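Putative sugar binding protein (PDB 6GUQ) binds sugars such as glucose, held here in the cleft between two lobes, probably as the solute receptor of a bacterial uptake system. Local coordinates at residues H32-P37 and D89-Q94; T117-A122 and A165-L170. All coordinates share one frame; numbering follows the deposited sequence.

Contacts 1 and 2 are both buried but differ in kind, a worked case of loops at strand ends carrying a ligand site. Contact 1 lies inside one lobe, its centre about 17 Å from the centre of the chain, and pairs strands 32-36 and 90-93 through backbone bonds, apolar packing and one carboxylate bond. Contact 2, its centre about 8 Å from that of the chain, bridges the cleft: the loop after strand 115-118 meets the start of helix 166-179 through polar side chains and the sugar. Strands 90-93 and 115-118 are neighbours in the sheet, and Q94, at the end of contact 1, is hydrogen-bonded to D119 of contact 2.

Contact 1. Residues H32-P37 and D89-Q94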
loop_
_atom_site.group_PDB
_atom_site.type_symbol
_atom_site.label_atom_id
_atom_site.label_comp_id
_atom_site.label_asym_id
_atom_site.label_seq_id
_atom_site.Cartn_x
_atom_site.Cartn_y
_atom_site.Cartn_z
ATOM N N HIS A 32 -15.003 -15.104 15.608
ATOM C CA HIS A 32 -14.059 -15.552 14.633
ATOM C C HIS A 32 -13.999 -14.688 13.405
ATOM O O HIS A 32 -14.911 -14.653 12.636
ATOM C CB HIS A 32 -14.411 -16.961 14.206
ATOM C CG HIS A 32 -13.520 -17.504 13.141
ATOM N ND1 HIS A 32 -12.278 -18.023 13.406
ATOM C CD2 HIS A 32 -13.686 -17.604 11.806
ATOM C CE1 HIS A 32 -11.712 -18.413 12.283
ATOM N NE2 HIS A 32 -12.547 -18.171 11.297
ATOM N N PHE A 33 -12.915 -13.969 13.238
ATOM C CA PHE A 33 -12.714 -13.160 12.042
ATOM C C PHE A 33 -11.509 -13.630 11.235
ATOM O O PHE A 33 -10.597 -14.286 11.742
ATOM C CB PHE A 33 -12.522 -11.662 12.341
ATOM C CG PHE A 33 -13.434 -11.095 13.386
ATOM C CD1 PHE A 33 -14.804 -11.247 13.278
ATOM C CD2 PHE A 33 -12.934 -10.294 14.405
ATOM C CE1 PHE A 33 -15.663 -10.696 14.219
ATOM C CE2 PHE A 33 -13.795 -9.729 15.351
ATOM C CZ PHE A 33 -15.164 -9.936 15.253
ATOM N N VAL A 34 -11.522 -13.249 9.961
ATOM C CA VAL A 34 -10.485 -13.578 9.000
ATOM C C VAL A 34 -9.927 -12.292 8.393
ATOM O O VAL A 34 -10.690 -11.393 8.014
ATOM C CB VAL A 34 -11.032 -14.522 7.911
ATOM C CG1 VAL A 34 -12.334 -14.000 7.407
ATOM C CG2 VAL A 34 -10.048 -14.637 6.749
ATOM N N LEU A 35 -8.595 -12.202 8.314
ATOM C CA LEU A 35 -7.915 -11.093 7.651
ATOM C C LEU A 35 -7.123 -11.650 6.471
ATOM O O LEU A 35 -6.275 -12.541 6.647
ATOM C CB LEU A 35 -6.987 -10.349 8.616
ATOM C CG LEU A 35 -5.937 -9.431 7.981
ATOM C CD1 LEU A 35 -6.599 -8.271 7.235
ATOM C CD2 LEU A 35 -4.992 -8.896 9.030
ATOM N N VAL A 36 -7.380 -11.105 5.287
ATOM C CA VAL A 36 -6.796 -11.552 4.026
ATOM C C VAL A 36 -5.804 -10.488 3.550
ATOM O O VAL A 36 -6.227 -9.383 3.187
ATOM C CB VAL A 36 -7.883 -11.788 2.971
ATOM C CG1 VAL A 36 -7.256 -12.207 1.654
ATOM C CG2 VAL A 36 -8.894 -12.803 3.473
ATOM N N PRO A 37 -4.501 -10.783 3.508
ATOM C CA PRO A 37 -3.527 -9.838 2.928
ATOM C C PRO A 37 -3.440 -9.955 1.411
ATOM O O PRO A 37 -3.935 -10.903 0.805
ATOM C CB PRO A 37 -2.208 -10.271 3.562
ATOM C CG PRO A 37 -2.373 -11.749 3.682
ATOM C CD PRO A 37 -3.831 -11.947 4.111
ATOM N N ASP A 89 -17.571 -14.734 11.393
ATOM C CA ASP A 89 -18.407 -13.618 11.834
ATOM C C ASP A 89 -18.084 -12.300 11.136
ATOM O O ASP A 89 -18.945 -11.413 11.084
ATOM C CB ASP A 89 -18.277 -13.424 13.349
ATOM C CG ASP A 89 -18.412 -14.728 14.121
ATOM O OD1 ASP A 89 -19.401 -15.465 13.894
ATOM O OD2 ASP A 89 -17.540 -15.001 14.976
ATOM N N GLY A 90 -16.868 -12.134 10.629
ATOM C CA GLY A 90 -16.509 -10.925 9.907
ATOM C C GLY A 90 -15.248 -11.113 9.088
ATOM O O GLY A 90 -14.359 -11.877 9.481
ATOM N N ILE A 91 -15.153 -10.408 7.961
ATOM C CA ILE A 91 -14.048 -10.552 7.021
ATOM C C ILE A 91 -13.391 -9.192 6.823
ATOM O O ILE A 91 -14.077 -8.205 6.529
ATOM C CB ILE A 91 -14.531 -11.129 5.681
ATOM C CG1 ILE A 91 -15.066 -12.546 5.897
ATOM C CG2 ILE A 91 -13.415 -11.102 4.651
ATOM C CD1 ILE A 91 -15.449 -13.258 4.622
ATOM N N ILE A 92 -12.068 -9.146 6.989
ATOM C CA ILE A 92 -11.260 -7.948 6.778
ATOM C C ILE A 92 -10.367 -8.182 5.563
ATOM O O ILE A 92 -9.562 -9.123 5.548
ATOM C CB ILE A 92 -10.426 -7.606 8.023
ATOM C CG1 ILE A 92 -11.346 -7.458 9.234
ATOM C CG2 ILE A 92 -9.612 -6.325 7.796
ATOM C CD1 ILE A 92 -10.607 -7.228 10.537
ATOM N N THR A 93 -10.497 -7.318 4.554
ATOM C CA THR A 93 -9.797 -7.503 3.287
ATOM C C THR A 93 -9.589 -6.160 2.601
ATOM O O THR A 93 -10.318 -5.195 2.848
ATOM C CB THR A 93 -10.578 -8.428 2.340
ATOM O OG1 THR A 93 -9.841 -8.609 1.118
ATOM C CG2 THR A 93 -11.926 -7.816 2.010
ATOM N N GLN A 94 -8.599 -6.131 1.707
ATOM C CA GLN A 94 -8.474 -5.063 0.724
ATOM C C GLN A 94 -9.647 -5.090 -0.246
ATOM O O GLN A 94 -10.183 -6.149 -0.578
ATOM C CB GLN A 94 -7.192 -5.212 -0.111
ATOM C CG GLN A 94 -5.894 -4.726 0.486
ATOM C CD GLN A 94 -4.683 -5.250 -0.330
ATOM O OE1 GLN A 94 -4.567 -6.456 -0.575
ATOM N NE2 GLN A 94 -3.809 -4.345 -0.767
#
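F33 reaches across to strand 90-93 and lays its aromatic ring beside G90, in a parallel strand pair flanked in the lobe's sheet by strands 62-65 and 115-118. Its CB rests 3.4 Å from G90 O. A first torsion of -42° keeps CG beside the backbone N, 4.1 Å from G90 O, and sends the ring along the neighbouring strand. There CD1 comes 3.5 Å from G90 N, which lies at the ring edge; a side chain on G90 would run into this ring carbon. Farther out, CE1 meets D89 CB at 3.9 Å, with the D89 carboxylate plane nearly perpendicular to the ring, which also packs on V61. That carboxylate turns OD2 to H32 N for a nearly straight bond of 2.6 Å, while D89 N bonds to H32 O. Down the strands, V34 N to G90 O, I92 N to V34 O and V36 N to I92 O continue the pairing. V34 CG1 packs alongside I91 CG1 on one face, and L35 CD1 touches I92 CG2 at 3.6 Å on the other. Backbone bonds and buried apolar groups thus fix the register, D89 satisfies H32 N, and Q94 is left at the strand end, touching the glucose and bonded to E38.

Contact 2. Residues T117-A122 and A165-L170; sequences TIDTDA and AAHQQL. With BGC (beta-D-glucopyranose), chain B.
T120 stands against one face of the H167 imidazole, its side chain at about a right angle to that of the histidine. Its OG1 lies 2.9 Å above the ring plane, displaced from the centre and nearest CG and CD2, and CB makes a CH-pi contact 4.2 Å from the ring centroid. Q168 NE2 sits over the centre of the opposite face, leaving the imidazole sandwiched between two polar groups. With CG of H167 placed between its own backbone N and carbonyl carbon (chi1 57°), the ring presents an edge to the glucose, and NE2 donates a 2.6 Å hydrogen bond to BGC O3. That hydroxyl in turn donates to D119 OD1 at 2.8 Å, while BGC O2 donates to D119 OD2 at 2.7 Å, so the carboxylate takes two adjacent sugar hydroxyls with its two oxygens. Carboxylate and imidazole planes stand 75° apart. D119 OD1 also accepts from T120 OG1, on the anti side and 31° out of plane, and from Q94 NE2; one threonine hydroxyl therefore both donates to the D119 carboxylate and lies over the H167 ring. Away from the sugar, T120 CG2 packs on A166 CB at 3.9 Å. A leucine in place of H167 would probably leave BGC O3 without its donor and T120 without a flat partner. Around the ligand, E38, N42, W45, R171, A222 and D247 supply further hydrogen bonds. Loop and helix belong to different lobes, and O3, accepting from H167 and donating to D119, joins them: the sugar itself is part of the contact, consistent with a cleft that closes around its ligand.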
loop_
_atom_site.group_PDB
_atom_site.type_symbol
_atom_site.label_atom_id
_atom_site.label_comp_id
_atom_site.label_asym_id
_atom_site.label_seq_id
_atom_site.Cartn_x
_atom_site.Cartn_y
_atom_site.Cartn_z
ATOM N N THR A 117 -13.072 -3.102 4.985
ATOM C CA THR A 117 -11.929 -2.949 4.100
ATOM C C THR A 117 -10.725 -2.405 4.865
ATOM O O THR A 117 -10.867 -1.617 5.811
ATOM C CB THR A 117 -12.239 -2.028 2.912
ATOM O OG1 THR A 117 -12.767 -0.781 3.365
ATOM C CG2 THR A 117 -13.210 -2.678 1.954
ATOM N N ILE A 118 -9.529 -2.842 4.446
ATOM C CA ILE A 118 -8.269 -2.448 5.066
ATOM C C ILE A 118 -7.277 -2.112 3.960
ATOM O O ILE A 118 -7.240 -2.788 2.924
ATOM C CB ILE A 118 -7.729 -3.556 6.004
ATOM C CG1 ILE A 118 -6.566 -3.044 6.846
ATOM C CG2 ILE A 118 -7.270 -4.794 5.239
ATOM C CD1 ILE A 118 -6.210 -3.993 7.997
ATOM N N ASP A 119 -6.520 -1.017 4.154
ATOM C CA ASP A 119 -5.361 -0.652 3.324
ATOM C C ASP A 119 -5.767 -0.118 1.949
ATOM O O ASP A 119 -5.209 0.879 1.465
ATOM C CB ASP A 119 -4.415 -1.861 3.213
ATOM C CG ASP A 119 -3.283 -1.659 2.208
ATOM O OD1 ASP A 119 -3.502 -1.932 1.005
ATOM O OD2 ASP A 119 -2.174 -1.249 2.624
ATOM N N THR A 120 -6.746 -0.760 1.319
ATOM C CA THR A 120 -7.282 -0.343 0.027
ATOM C C THR A 120 -8.800 -0.425 0.100
ATOM O O THR A 120 -9.344 -1.501 0.374
ATOM C CB THR A 120 -6.750 -1.237 -1.103
ATOM O OG1 THR A 120 -5.319 -1.307 -1.028
ATOM C CG2 THR A 120 -7.170 -0.705 -2.461
ATOM N N ASP A 121 -9.480 0.700 -0.141
ATOM C CA ASP A 121 -10.927 0.770 0.021
ATOM C C ASP A 121 -11.640 0.441 -1.291
ATOM O O ASP A 121 -11.068 0.548 -2.388
ATOM C CB ASP A 121 -11.356 2.162 0.517
ATOM C CG ASP A 121 -12.816 2.196 1.067
ATOM O OD1 ASP A 121 -13.378 1.115 1.391
ATOM O OD2 ASP A 121 -13.397 3.311 1.180
ATOM N N ALA A 122 -12.909 0.006 -1.150
ATOM C CA ALA A 122 -13.891 -0.118 -2.235
ATOM C C ALA A 122 -15.113 0.706 -1.832
ATOM O O ALA A 122 -16.152 0.153 -1.426
ATOM C CB ALA A 122 -14.264 -1.577 -2.503
ATOM N N ALA A 165 -4.668 -2.408 -9.343
ATOM C CA ALA A 165 -4.952 -2.240 -7.929
ATOM C C ALA A 165 -5.388 -0.803 -7.657
ATOM O O ALA A 165 -4.819 0.155 -8.198
ATOM C CB ALA A 165 -3.721 -2.612 -7.095
ATOM N N ALA A 166 -6.419 -0.661 -6.813
ATOM C CA ALA A 166 -7.098 0.624 -6.668
ATOM C C ALA A 166 -6.256 1.618 -5.880
ATOM O O ALA A 166 -6.275 2.822 -6.167
ATOM C CB ALA A 166 -8.459 0.421 -5.997
ATOM N N HIS A 167 -5.528 1.137 -4.869
ATOM C CA HIS A 167 -4.673 2.032 -4.097
ATOM C C HIS A 167 -3.482 2.490 -4.917
ATOM O O HIS A 167 -3.070 3.653 -4.809
ATOM C CB HIS A 167 -4.225 1.375 -2.774
ATOM C CG HIS A 167 -3.503 0.060 -2.923
ATOM N ND1 HIS A 167 -3.726 -0.826 -3.961
ATOM C CD2 HIS A 167 -2.598 -0.543 -2.108
ATOM C CE1 HIS A 167 -2.971 -1.899 -3.790
ATOM N NE2 HIS A 167 -2.289 -1.757 -2.667
ATOM N N GLN A 168 -2.952 1.602 -5.765
ATOM C CA GLN A 168 -1.833 1.961 -6.625
ATOM C C GLN A 168 -2.231 3.056 -7.603
ATOM O O GLN A 168 -1.511 4.048 -7.768
ATOM C CB GLN A 168 -1.338 0.717 -7.366
ATOM C CG GLN A 168 -0.818 -0.364 -6.466
ATOM C CD GLN A 168 0.286 0.144 -5.566
ATOM O OE1 GLN A 168 1.434 0.304 -5.994
ATOM N NE2 GLN A 168 -0.052 0.402 -4.312
ATOM N N GLN A 169 -3.381 2.895 -8.264
ATOM C CA GLN A 169 -3.868 3.934 -9.167
ATOM C C GLN A 169 -4.005 5.267 -8.455
ATOM O O GLN A 169 -3.611 6.303 -9.001
ATOM C CB GLN A 169 -5.213 3.538 -9.765
ATOM C CG GLN A 169 -5.144 2.390 -10.742
ATOM C CD GLN A 169 -6.515 1.787 -10.981
ATOM O OE1 GLN A 169 -7.194 1.389 -10.041
ATOM N NE2 GLN A 169 -6.924 1.718 -12.238
ATOM N N LEU A 170 -4.571 5.258 -7.232
ATOM C CA LEU A 170 -4.771 6.500 -6.488
ATOM C C LEU A 170 -3.434 7.146 -6.126
ATOM O O LEU A 170 -3.274 8.366 -6.267
ATOM C CB LEU A 170 -5.627 6.245 -5.229
ATOM C CG LEU A 170 -7.116 5.907 -5.484
ATOM C CD1 LEU A 170 -7.876 5.435 -4.244
ATOM C CD2 LEU A 170 -7.871 7.091 -6.101
HETATM C C2 BGC B . 0.594 -1.239 0.187
HETATM C C3 BGC B . 0.081 -2.638 0.181
HETATM C C4 BGC B . 0.923 -3.466 -0.738
HETATM C C5 BGC B . 2.370 -3.477 -0.301
HETATM C C6 BGC B . 3.146 -4.237 -1.335
HETATM C C1 BGC B . 2.071 -1.161 0.538
HETATM O O1 BGC B . 2.522 0.086 0.239
HETATM O O2 BGC B . -0.102 -0.387 1.120
HETATM O O3 BGC B . -1.228 -2.640 -0.428
HETATM O O4 BGC B . 0.500 -4.828 -0.781
HETATM O O5 BGC B . 2.902 -2.118 -0.244
HETATM O O6 BGC B . 4.437 -4.441 -0.848
#